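Local coordinates for haloacid dehalogenase-like hydrolase (PDB 3PGV), which probably acts as a magnesium-dependent phosphatase of the Cof family of haloacid dehalogenase-like hydrolases, and carries a bound calcium ion in this crystal, at residues A[110-115]-A[153-158]; A[119-124]-A[131-136]; A[123-128]-A[163-168]. One frame throughout, in Å; residues are numbered along the deposited sequence.

Contact 1: A[110-115]-A[153-158]; sequences LFEIVR and YEPGEL
Phe111 and Tyr153 are joined by a hydrogen bond, and the same Leu158 methyl lies against both rings. The Tyr153 OH donates to Phe111 O at 2.7 Å, lying in the carbonyl plane on a lone pair. The two rings are inclined to one another, and the methyl, CD2, sits over the centre of the Phe111 ring, 3.8 Å from its centroid, and also over one face of Tyr153. Across the other face of Tyr153 comes Arg115, whose CZ stands 4.9 Å from the ring centroid in an off-centre cation-pi contact, the guanidinium turned 81° from the ring plane. The loop that receives this arginine is a type II beta turn from Glu154 to Glu157, with Gly156 supplying the positive phi of its third position. Bends at chi2 and chi3 curl the arginine chain over Pro155, putting the proline CD above the centre of the guanidinium. In the guanidinium plane, NH2 bonds to Tyr153 O at 2.6 Å, while NH1 reaches the same oxygen only weakly. NH1 is better used in a salt bridge, 3.0 Å to the syn lone pair of Glu112 OE2. A water receives the Gly156 N-H at 2.8 Å and donates to Glu112 OE2 at 2.7 Å, tying that carboxylate to the turn. Deeper in, Phe111 rests on Val124 and Ile163 of the sheet that both loops flank.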
loop_
_atom_site.group_PDB
_atom_site.type_symbol
_atom_site.label_atom_id
_atom_site.label_comp_id
_atom_site.label_asym_id
_atom_site.label_seq_id
_atom_site.Cartn_x
_atom_site.Cartn_y
_atom_site.Cartn_z
ATOM N N LEU A 110 15.063 11.113 -7.960
ATOM C CA LEU A 110 14.774 10.411 -6.699
ATOM C C LEU A 110 15.868 9.434 -6.329
ATOM O O LEU A 110 16.135 9.229 -5.140
ATOM C CB LEU A 110 13.427 9.672 -6.783
ATOM C CG LEU A 110 12.172 10.557 -6.744
ATOM C CD1 LEU A 110 10.928 9.740 -7.050
ATOM C CD2 LEU A 110 12.030 11.255 -5.394
ATOM N N PHE A 111 16.536 8.836 -7.352
ATOM C CA PHE A 111 17.631 7.872 -7.133
ATOM C C PHE A 111 18.804 8.496 -6.373
ATOM O O PHE A 111 19.553 7.778 -5.711
ATOM C CB PHE A 111 18.143 7.331 -8.469
ATOM C CG PHE A 111 17.205 6.438 -9.244
ATOM C CD1 PHE A 111 16.032 5.961 -8.667
ATOM C CD2 PHE A 111 17.536 5.998 -10.521
ATOM C CE1 PHE A 111 15.165 5.135 -9.388
ATOM C CE2 PHE A 111 16.672 5.165 -11.237
ATOM C CZ PHE A 111 15.493 4.735 -10.661
ATOM N N GLU A 112 18.980 9.833 -6.492
ATOM C CA GLU A 112 20.171 10.524 -6.020
ATOM C C GLU A 112 19.882 11.711 -5.107
ATOM O O GLU A 112 20.819 12.323 -4.607
ATOM C CB GLU A 112 21.014 10.987 -7.239
ATOM C CG GLU A 112 21.535 9.832 -8.097
ATOM C CD GLU A 112 22.370 8.823 -7.318
ATOM O OE1 GLU A 112 23.259 9.258 -6.549
ATOM O OE2 GLU A 112 22.131 7.604 -7.471
ATOM N N ILE A 113 18.591 12.060 -4.904
ATOM C CA ILE A 113 18.216 13.265 -4.147
ATOM C C ILE A 113 18.870 13.344 -2.753
ATOM O O ILE A 113 19.296 14.429 -2.336
ATOM C CB ILE A 113 16.668 13.504 -4.129
ATOM C CG1 ILE A 113 16.331 14.943 -3.653
ATOM C CG2 ILE A 113 15.928 12.431 -3.302
ATOM C CD1 ILE A 113 14.824 15.389 -3.838
ATOM N N VAL A 114 19.006 12.194 -2.062
ATOM C CA VAL A 114 19.621 12.163 -0.724
ATOM C C VAL A 114 20.725 11.114 -0.647
ATOM O O VAL A 114 20.863 10.441 0.367
ATOM C CB VAL A 114 18.567 11.993 0.407
ATOM C CG1 VAL A 114 17.811 13.292 0.648
ATOM C CG2 VAL A 114 17.603 10.854 0.094
ATOM N N ARG A 115 21.544 11.003 -1.717
ATOM C CA ARG A 115 22.640 10.042 -1.761
ATOM C C ARG A 115 23.611 10.237 -0.595
ATOM O O ARG A 115 24.084 9.254 -0.008
ATOM C CB ARG A 115 23.401 10.157 -3.082
ATOM C CG ARG A 115 24.517 9.129 -3.220
ATOM C CD ARG A 115 24.108 8.082 -4.186
ATOM N NE ARG A 115 24.502 6.754 -3.769
ATOM C CZ ARG A 115 24.120 5.652 -4.393
ATOM N NH1 ARG A 115 23.330 5.726 -5.458
ATOM N NH2 ARG A 115 24.516 4.465 -3.957
ATOM N N TYR A 153 23.082 -0.113 -5.746
ATOM C CA TYR A 153 23.331 0.678 -6.954
ATOM C C TYR A 153 24.181 1.906 -6.656
ATOM O O TYR A 153 24.000 2.548 -5.625
ATOM C CB TYR A 153 22.005 1.056 -7.684
ATOM C CG TYR A 153 21.212 2.151 -7.005
ATOM C CD1 TYR A 153 20.264 1.850 -6.031
ATOM C CD2 TYR A 153 21.352 3.481 -7.387
ATOM C CE1 TYR A 153 19.495 2.850 -5.434
ATOM C CE2 TYR A 153 20.607 4.492 -6.781
ATOM C CZ TYR A 153 19.690 4.173 -5.792
ATOM O OH TYR A 153 18.971 5.165 -5.176
ATOM N N GLU A 154 25.144 2.191 -7.523
ATOM C CA GLU A 154 25.993 3.360 -7.399
ATOM C C GLU A 154 25.431 4.492 -8.263
ATOM O O GLU A 154 24.621 4.232 -9.154
ATOM C CB GLU A 154 27.438 3.018 -7.800
ATOM C CG GLU A 154 28.159 2.137 -6.773
ATOM C CD GLU A 154 28.324 2.763 -5.395
ATOM O OE1 GLU A 154 28.986 3.822 -5.295
ATOM O OE2 GLU A 154 27.807 2.181 -4.413
ATOM N N PRO A 155 25.749 5.775 -7.957
ATOM C CA PRO A 155 25.167 6.871 -8.754
ATOM C C PRO A 155 25.261 6.643 -10.257
ATOM O O PRO A 155 26.328 6.312 -10.767
ATOM C CB PRO A 155 25.969 8.095 -8.308
ATOM C CG PRO A 155 26.400 7.772 -6.915
ATOM C CD PRO A 155 26.631 6.287 -6.880
ATOM N N GLY A 156 24.104 6.700 -10.927
ATOM C CA GLY A 156 24.005 6.583 -12.379
ATOM C C GLY A 156 23.907 5.171 -12.923
ATOM O O GLY A 156 23.642 4.989 -14.114
ATOM N N GLU A 157 24.136 4.152 -12.081
ATOM C CA GLU A 157 24.102 2.784 -12.584
ATOM C C GLU A 157 22.695 2.110 -12.522
ATOM O O GLU A 157 22.572 0.929 -12.847
ATOM C CB GLU A 157 25.231 1.911 -11.955
ATOM C CG GLU A 157 24.905 1.263 -10.623
ATOM C CD GLU A 157 26.054 0.459 -10.030
ATOM O OE1 GLU A 157 27.217 0.680 -10.447
ATOM O OE2 GLU A 157 25.800 -0.336 -9.095
ATOM N N LEU A 158 21.638 2.875 -12.169
ATOM C CA LEU A 158 20.277 2.309 -12.140
ATOM C C LEU A 158 19.369 2.942 -13.215
ATOM O O LEU A 158 19.276 4.168 -13.297
ATOM C CB LEU A 158 19.647 2.444 -10.730
ATOM C CG LEU A 158 18.227 1.863 -10.556
ATOM C CD1 LEU A 158 18.191 0.384 -10.866
ATOM C CD2 LEU A 158 17.699 2.126 -9.162
HETATM O O HOH W 1 21.513 6.834 -9.996
#

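Contact 2: A[119-124]-A[131-136]; sequences KIVTNV and YMNRHR
Val124 and Tyr131 face each other as a hydrogen-bonded antiparallel pair in the hairpin of strands 121-126 and 129-132, Tyr131 N giving a nearly straight 2.7 Å bond to Val124 O. Asn123 and Met132, a selenomethionine, form the adjoining non-hydrogen-bonded pair. The tightly packed part lies just beyond, where Val121 CG1 touches Met132 CG at 3.5 Å and the ladder is prolonged by one residue, with one bond from its backbone (Asn133 N to Thr122 O, 3.0 Å) and one from its side chain (Asn133 OD1 to the Thr122 N-H, 2.8 Å). With chi1 at 64° the Asn133 amide folds back over its own backbone, and Thr122 N meets OD1 from above the carbonyl plane. Asn133 ND2 shares a water with Thr122 OG1 and Ile120 O. Looser is the solvent side, that of the exposed Arg136, whose aliphatic CG lies 3.9 Å from both Val121 methyls. Its NH2 is still fixed by Asn123 OD1, a straight 2.9 Å bond in the guanidinium plane but well above the amide plane; Trp130 NE1 also donates to that oxygen. Arg134 NH2 instead hydrogen-bonds to the carbonyl oxygens of Asp117 and Arg115. In the six-stranded sheet the hairpin lies between strands 150-152 and 163-169, through backbone hydrogen bonds of Met132 with Lys151 and Tyr153, while Ile120 packs on helix 173-187.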
loop_
_atom_site.group_PDB
_atom_site.type_symbol
_atom_site.label_atom_id
_atom_site.label_comp_id
_atom_site.label_asym_id
_atom_site.label_seq_id
_atom_site.Cartn_x
_atom_site.Cartn_y
_atom_site.Cartn_z
ATOM N N LYS A 119 21.812 9.443 7.201
ATOM C CA LYS A 119 20.635 9.066 7.984
ATOM C C LYS A 119 19.557 8.395 7.130
ATOM O O LYS A 119 18.727 7.660 7.666
ATOM C CB LYS A 119 20.055 10.293 8.726
ATOM C CG LYS A 119 21.017 10.893 9.764
ATOM C CD LYS A 119 20.422 12.129 10.469
ATOM C CE LYS A 119 19.318 11.775 11.447
ATOM N NZ LYS A 119 18.785 12.976 12.135
ATOM N N ILE A 120 19.565 8.639 5.796
ATOM C CA ILE A 120 18.538 8.089 4.907
ATOM C C ILE A 120 19.102 7.017 3.948
ATOM O O ILE A 120 20.161 7.211 3.353
ATOM C CB ILE A 120 17.812 9.216 4.128
ATOM C CG1 ILE A 120 17.250 10.287 5.083
ATOM C CG2 ILE A 120 16.719 8.636 3.220
ATOM C CD1 ILE A 120 16.726 11.605 4.359
ATOM N N VAL A 121 18.364 5.916 3.775
ATOM C CA VAL A 121 18.650 4.915 2.748
ATOM C C VAL A 121 17.595 5.054 1.629
ATOM O O VAL A 121 16.395 5.160 1.921
ATOM C CB VAL A 121 18.686 3.460 3.324
ATOM C CG1 VAL A 121 18.743 2.421 2.205
ATOM C CG2 VAL A 121 19.854 3.277 4.296
ATOM N N THR A 122 18.043 5.135 0.366
ATOM C CA THR A 122 17.123 5.240 -0.770
ATOM C C THR A 122 16.815 3.848 -1.339
ATOM O O THR A 122 17.735 3.110 -1.714
ATOM C CB THR A 122 17.676 6.189 -1.835
ATOM O OG1 THR A 122 17.938 7.458 -1.234
ATOM C CG2 THR A 122 16.710 6.357 -3.042
ATOM N N ASN A 123 15.522 3.496 -1.400
ATOM C CA ASN A 123 15.084 2.203 -1.916
ATOM C C ASN A 123 14.282 2.392 -3.177
ATOM O O ASN A 123 13.549 3.374 -3.302
ATOM C CB ASN A 123 14.258 1.455 -0.881
ATOM C CG ASN A 123 14.978 1.161 0.390
ATOM O OD1 ASN A 123 15.463 0.066 0.601
ATOM N ND2 ASN A 123 14.995 2.115 1.302
ATOM N N VAL A 124 14.407 1.449 -4.118
ATOM C CA VAL A 124 13.721 1.533 -5.405
ATOM C C VAL A 124 13.081 0.178 -5.760
ATOM O O VAL A 124 13.750 -0.857 -5.683
ATOM C CB VAL A 124 14.717 1.986 -6.529
ATOM C CG1 VAL A 124 14.035 2.019 -7.886
ATOM C CG2 VAL A 124 15.346 3.335 -6.205
ATOM N N TYR A 131 16.083 -2.273 -5.346
ATOM C CA TYR A 131 17.394 -1.641 -5.294
ATOM C C TYR A 131 17.545 -0.773 -4.071
ATOM O O TYR A 131 16.567 -0.215 -3.578
ATOM C CB TYR A 131 17.671 -0.837 -6.577
ATOM C CG TYR A 131 17.955 -1.712 -7.776
ATOM C CD1 TYR A 131 16.918 -2.163 -8.601
ATOM C CD2 TYR A 131 19.252 -2.128 -8.070
ATOM C CE1 TYR A 131 17.174 -2.979 -9.704
ATOM C CE2 TYR A 131 19.516 -2.970 -9.148
ATOM C CZ TYR A 131 18.474 -3.384 -9.973
ATOM O OH TYR A 131 18.736 -4.187 -11.060
HETATM N N MSE A 132 18.767 -0.658 -3.579
HETATM C CA MSE A 132 19.091 0.117 -2.391
HETATM C C MSE A 132 20.403 0.848 -2.655
HETATM O O MSE A 132 21.294 0.281 -3.290
HETATM C CB MSE A 132 19.247 -0.828 -1.210
HETATM C CG MSE A 132 18.594 -0.348 0.024
HETATM SE SE MSE A 132 18.605 -1.701 1.422
HETATM C CE MSE A 132 20.424 -1.976 1.580
ATOM N N ASN A 133 20.510 2.130 -2.247
ATOM C CA ASN A 133 21.729 2.905 -2.538
ATOM C C ASN A 133 22.923 2.477 -1.695
ATOM O O ASN A 133 24.061 2.556 -2.164
ATOM C CB ASN A 133 21.484 4.422 -2.455
ATOM C CG ASN A 133 21.110 4.936 -1.092
ATOM O OD1 ASN A 133 20.589 4.209 -0.240
ATOM N ND2 ASN A 133 21.242 6.240 -0.908
ATOM N N ARG A 134 22.665 1.960 -0.478
ATOM C CA ARG A 134 23.709 1.419 0.401
ATOM C C ARG A 134 23.085 0.534 1.476
ATOM O O ARG A 134 21.897 0.659 1.745
ATOM C CB ARG A 134 24.540 2.549 1.034
ATOM C CG ARG A 134 23.800 3.341 2.084
ATOM C CD ARG A 134 24.649 4.468 2.598
ATOM N NE ARG A 134 24.200 5.751 2.081
ATOM C CZ ARG A 134 23.325 6.527 2.704
ATOM N NH1 ARG A 134 22.826 6.164 3.881
ATOM N NH2 ARG A 134 22.943 7.675 2.160
ATOM N N HIS A 135 23.880 -0.362 2.083
ATOM C CA HIS A 135 23.409 -1.246 3.165
ATOM C C HIS A 135 22.778 -0.430 4.295
ATOM O O HIS A 135 23.315 0.626 4.669
ATOM C CB HIS A 135 24.562 -2.092 3.725
ATOM C CG HIS A 135 25.187 -3.006 2.724
ATOM N ND1 HIS A 135 24.565 -4.178 2.334
ATOM C CD2 HIS A 135 26.402 -2.935 2.126
ATOM C CE1 HIS A 135 25.393 -4.757 1.477
ATOM N NE2 HIS A 135 26.519 -4.052 1.331
ATOM N N ARG A 136 21.636 -0.904 4.834
ATOM C CA ARG A 136 20.947 -0.204 5.927
ATOM C C ARG A 136 21.722 -0.325 7.239
ATOM O O ARG A 136 22.125 0.684 7.806
ATOM C CB ARG A 136 19.513 -0.725 6.103
ATOM C CG ARG A 136 18.588 -0.403 4.936
ATOM C CD ARG A 136 17.152 -0.648 5.310
ATOM N NE ARG A 136 16.270 -0.610 4.144
ATOM C CZ ARG A 136 14.966 -0.852 4.198
ATOM N NH1 ARG A 136 14.384 -1.126 5.357
ATOM N NH2 ARG A 136 14.239 -0.834 3.098
HETATM O O HOH W 2 19.934 8.076 0.791
#

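Contact 3: A[123-128]-A[163-168]; sequences NVYRED and ISKVFF
Strands 121-126 and 163-169 are neighbours in the middle of the six-stranded sheet, which is consistent with the alpha/beta cap domain of Cof-type hydrolases; the short segments run antiparallel, at 164° to each other. Asn123 and Phe167 make a hydrogen-bonded pair, Asn123 N to Phe167 O and Phe167 N to Asn123 O both measuring 2.8 Å. Phe167 O also accepts from Asn123 ND2 at 3.3 Å, a donor above the carbonyl plane, so one residue grips this oxygen twice; Asn123 OD1 is taken by Arg136, and ND2 also reaches Thr169 OG1. Phe167 has its CG in the crowded position (chi1 56°), which swings the ring back across the ladder: Asn123 CB sits over its centre, 3.3 Å from the centroid, and the Asn123 amide stacks almost parallel to it. The ring then turns its edge to the face of Tyr125 in a T-shaped pair, with centroids 4.9 Å apart and planes at 70°. Lys165 runs alongside the tyrosine. On the other face the contact is aliphatic: Ile163 CD1 fits between Val124 CG1 and the stem of Arg126, Ile163 CD1 lying 3.6 Å from Arg126 CG, while Asp159 holds the arginine's guanidinium. At Ser164 the strand turns a corner, and Ser164 N bonds to Tyr125 O at 3.0 Å. The two faces thus differ in chemistry. One buries hydrocarbon against Phe111 and helix 104-110; the other is aromatic and polar. There Lys165 NZ forms a salt bridge with Glu202 of the adjacent strand 200-205 and hydrogen-bonds to the carbonyl of Gly62, just after strand 56-60 of the eight-stranded sheet, linking the two sheets. With the Lys165 side chain about 11 Å from the calcium ion, this face probably looks toward the metal site.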
loop_
_atom_site.group_PDB
_atom_site.type_symbol
_atom_site.label_atom_id
_atom_site.label_comp_id
_atom_site.label_asym_id
_atom_site.label_seq_id
_atom_site.Cartn_x
_atom_site.Cartn_y
_atom_site.Cartn_z
ATOM N N ASN A 123 15.522 3.496 -1.400
ATOM C CA ASN A 123 15.084 2.203 -1.916
ATOM C C ASN A 123 14.282 2.392 -3.177
ATOM O O ASN A 123 13.549 3.374 -3.302
ATOM C CB ASN A 123 14.258 1.455 -0.881
ATOM C CG ASN A 123 14.978 1.161 0.390
ATOM O OD1 ASN A 123 15.463 0.066 0.601
ATOM N ND2 ASN A 123 14.995 2.115 1.302
ATOM N N VAL A 124 14.407 1.449 -4.118
ATOM C CA VAL A 124 13.721 1.533 -5.405
ATOM C C VAL A 124 13.081 0.178 -5.760
ATOM O O VAL A 124 13.750 -0.857 -5.683
ATOM C CB VAL A 124 14.717 1.986 -6.529
ATOM C CG1 VAL A 124 14.035 2.019 -7.886
ATOM C CG2 VAL A 124 15.346 3.335 -6.205
ATOM N N TYR A 125 11.803 0.189 -6.185
ATOM C CA TYR A 125 11.191 -0.995 -6.790
ATOM C C TYR A 125 11.142 -0.791 -8.289
ATOM O O TYR A 125 10.391 0.060 -8.765
ATOM C CB TYR A 125 9.776 -1.262 -6.249
ATOM C CG TYR A 125 9.728 -1.832 -4.843
ATOM C CD1 TYR A 125 10.873 -2.355 -4.237
ATOM C CD2 TYR A 125 8.523 -1.921 -4.147
ATOM C CE1 TYR A 125 10.835 -2.871 -2.946
ATOM C CE2 TYR A 125 8.470 -2.434 -2.856
ATOM C CZ TYR A 125 9.626 -2.916 -2.257
ATOM O OH TYR A 125 9.570 -3.434 -0.975
ATOM N N ARG A 126 12.054 -1.451 -9.022
ATOM C CA ARG A 126 12.078 -1.411 -10.475
ATOM C C ARG A 126 11.608 -2.739 -10.989
ATOM O O ARG A 126 12.310 -3.749 -10.818
ATOM C CB ARG A 126 13.491 -1.120 -10.992
ATOM C CG ARG A 126 13.544 -1.008 -12.502
ATOM C CD ARG A 126 14.932 -0.702 -13.012
ATOM N NE ARG A 126 14.909 -0.425 -14.444
ATOM C CZ ARG A 126 14.878 -1.367 -15.381
ATOM N NH1 ARG A 126 14.890 -2.648 -15.042
ATOM N NH2 ARG A 126 14.832 -1.034 -16.661
ATOM N N GLU A 127 10.394 -2.773 -11.581
ATOM C CA GLU A 127 9.773 -4.021 -12.052
ATOM C C GLU A 127 9.754 -5.055 -10.916
ATOM O O GLU A 127 9.232 -4.760 -9.848
ATOM C CB GLU A 127 10.486 -4.575 -13.320
ATOM C CG GLU A 127 10.574 -3.584 -14.486
ATOM C CD GLU A 127 9.259 -3.174 -15.134
ATOM O OE1 GLU A 127 8.183 -3.540 -14.608
ATOM O OE2 GLU A 127 9.312 -2.469 -16.168
ATOM N N ASP A 128 10.402 -6.215 -11.110
ATOM C CA ASP A 128 10.446 -7.264 -10.085
ATOM C C ASP A 128 11.704 -7.198 -9.223
ATOM O O ASP A 128 11.991 -8.140 -8.484
ATOM C CB ASP A 128 10.299 -8.653 -10.725
ATOM C CG ASP A 128 8.881 -8.993 -11.130
ATOM O OD1 ASP A 128 7.924 -8.331 -10.602
ATOM O OD2 ASP A 128 8.699 -9.983 -11.877
ATOM N N ILE A 163 9.859 2.122 -12.749
ATOM C CA ILE A 163 9.904 2.418 -11.306
ATOM C C ILE A 163 8.502 2.555 -10.719
ATOM O O ILE A 163 7.855 3.566 -10.927
ATOM C CB ILE A 163 10.784 3.677 -11.018
ATOM C CG1 ILE A 163 12.150 3.637 -11.798
ATOM C CG2 ILE A 163 10.977 3.898 -9.514
ATOM C CD1 ILE A 163 13.013 2.404 -11.541
ATOM N N SER A 164 8.032 1.530 -9.981
ATOM C CA SER A 164 6.711 1.586 -9.342
ATOM C C SER A 164 6.728 2.545 -8.150
ATOM O O SER A 164 5.752 3.252 -7.914
ATOM C CB SER A 164 6.257 0.191 -8.915
ATOM O OG SER A 164 7.232 -0.445 -8.108
ATOM N N LYS A 165 7.849 2.591 -7.415
ATOM C CA LYS A 165 8.013 3.523 -6.308
ATOM C C LYS A 165 9.450 3.659 -5.843
ATOM O O LYS A 165 10.260 2.761 -6.042
ATOM C CB LYS A 165 7.093 3.170 -5.119
ATOM C CG LYS A 165 7.477 1.919 -4.373
ATOM C CD LYS A 165 6.616 1.767 -3.132
ATOM C CE LYS A 165 7.112 0.682 -2.228
ATOM N NZ LYS A 165 6.286 0.559 -1.015
ATOM N N VAL A 166 9.762 4.807 -5.238
ATOM C CA VAL A 166 11.014 5.039 -4.537
ATOM C C VAL A 166 10.647 5.318 -3.080
ATOM O O VAL A 166 9.664 6.024 -2.826
ATOM C CB VAL A 166 11.835 6.220 -5.155
ATOM C CG1 VAL A 166 13.103 6.505 -4.325
ATOM C CG2 VAL A 166 12.189 5.941 -6.612
ATOM N N PHE A 167 11.347 4.696 -2.128
ATOM C CA PHE A 167 11.050 4.935 -0.711
ATOM C C PHE A 167 12.281 5.183 0.120
ATOM O O PHE A 167 13.312 4.553 -0.080
ATOM C CB PHE A 167 10.154 3.837 -0.116
ATOM C CG PHE A 167 10.663 2.415 -0.244
ATOM C CD1 PHE A 167 10.540 1.722 -1.445
ATOM C CD2 PHE A 167 11.120 1.722 0.870
ATOM C CE1 PHE A 167 10.951 0.392 -1.547
ATOM C CE2 PHE A 167 11.512 0.389 0.771
ATOM C CZ PHE A 167 11.418 -0.271 -0.436
ATOM N N PHE A 168 12.196 6.166 1.004
ATOM C CA PHE A 168 13.303 6.598 1.833
ATOM C C PHE A 168 13.124 6.109 3.239
ATOM O O PHE A 168 12.105 6.410 3.871
ATOM C CB PHE A 168 13.426 8.133 1.792
ATOM C CG PHE A 168 13.518 8.677 0.381
ATOM C CD1 PHE A 168 14.741 8.740 -0.280
ATOM C CD2 PHE A 168 12.370 9.067 -0.310
ATOM C CE1 PHE A 168 14.817 9.196 -1.600
ATOM C CE2 PHE A 168 12.448 9.518 -1.629
ATOM C CZ PHE A 168 13.672 9.587 -2.264
#

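The three contacts cluster in one region of the chain, their centres about 9 Å (contacts 1 and 2), about 11 Å (2 and 3) and about 12 Å (1 and 3) apart. Contacts 2 and 3 flank strand 121-126, sharing Asn123 and Val124, so that strands 129-132, 121-126 and 163-169 lie side by side in the six-stranded sheet. Contact 1 joins the loops beside that sheet. Along the chain, the hairpin of contact 2 falls wholly between the two segments of contact 1, whereas contacts 1 and 3 interleave. Ile113 and Val114 pack on Phe168, and Tyr153 OH lies beside Thr122 CG2, joining hairpin and loops to a strand that follows later in the chain, probably within the cap domain.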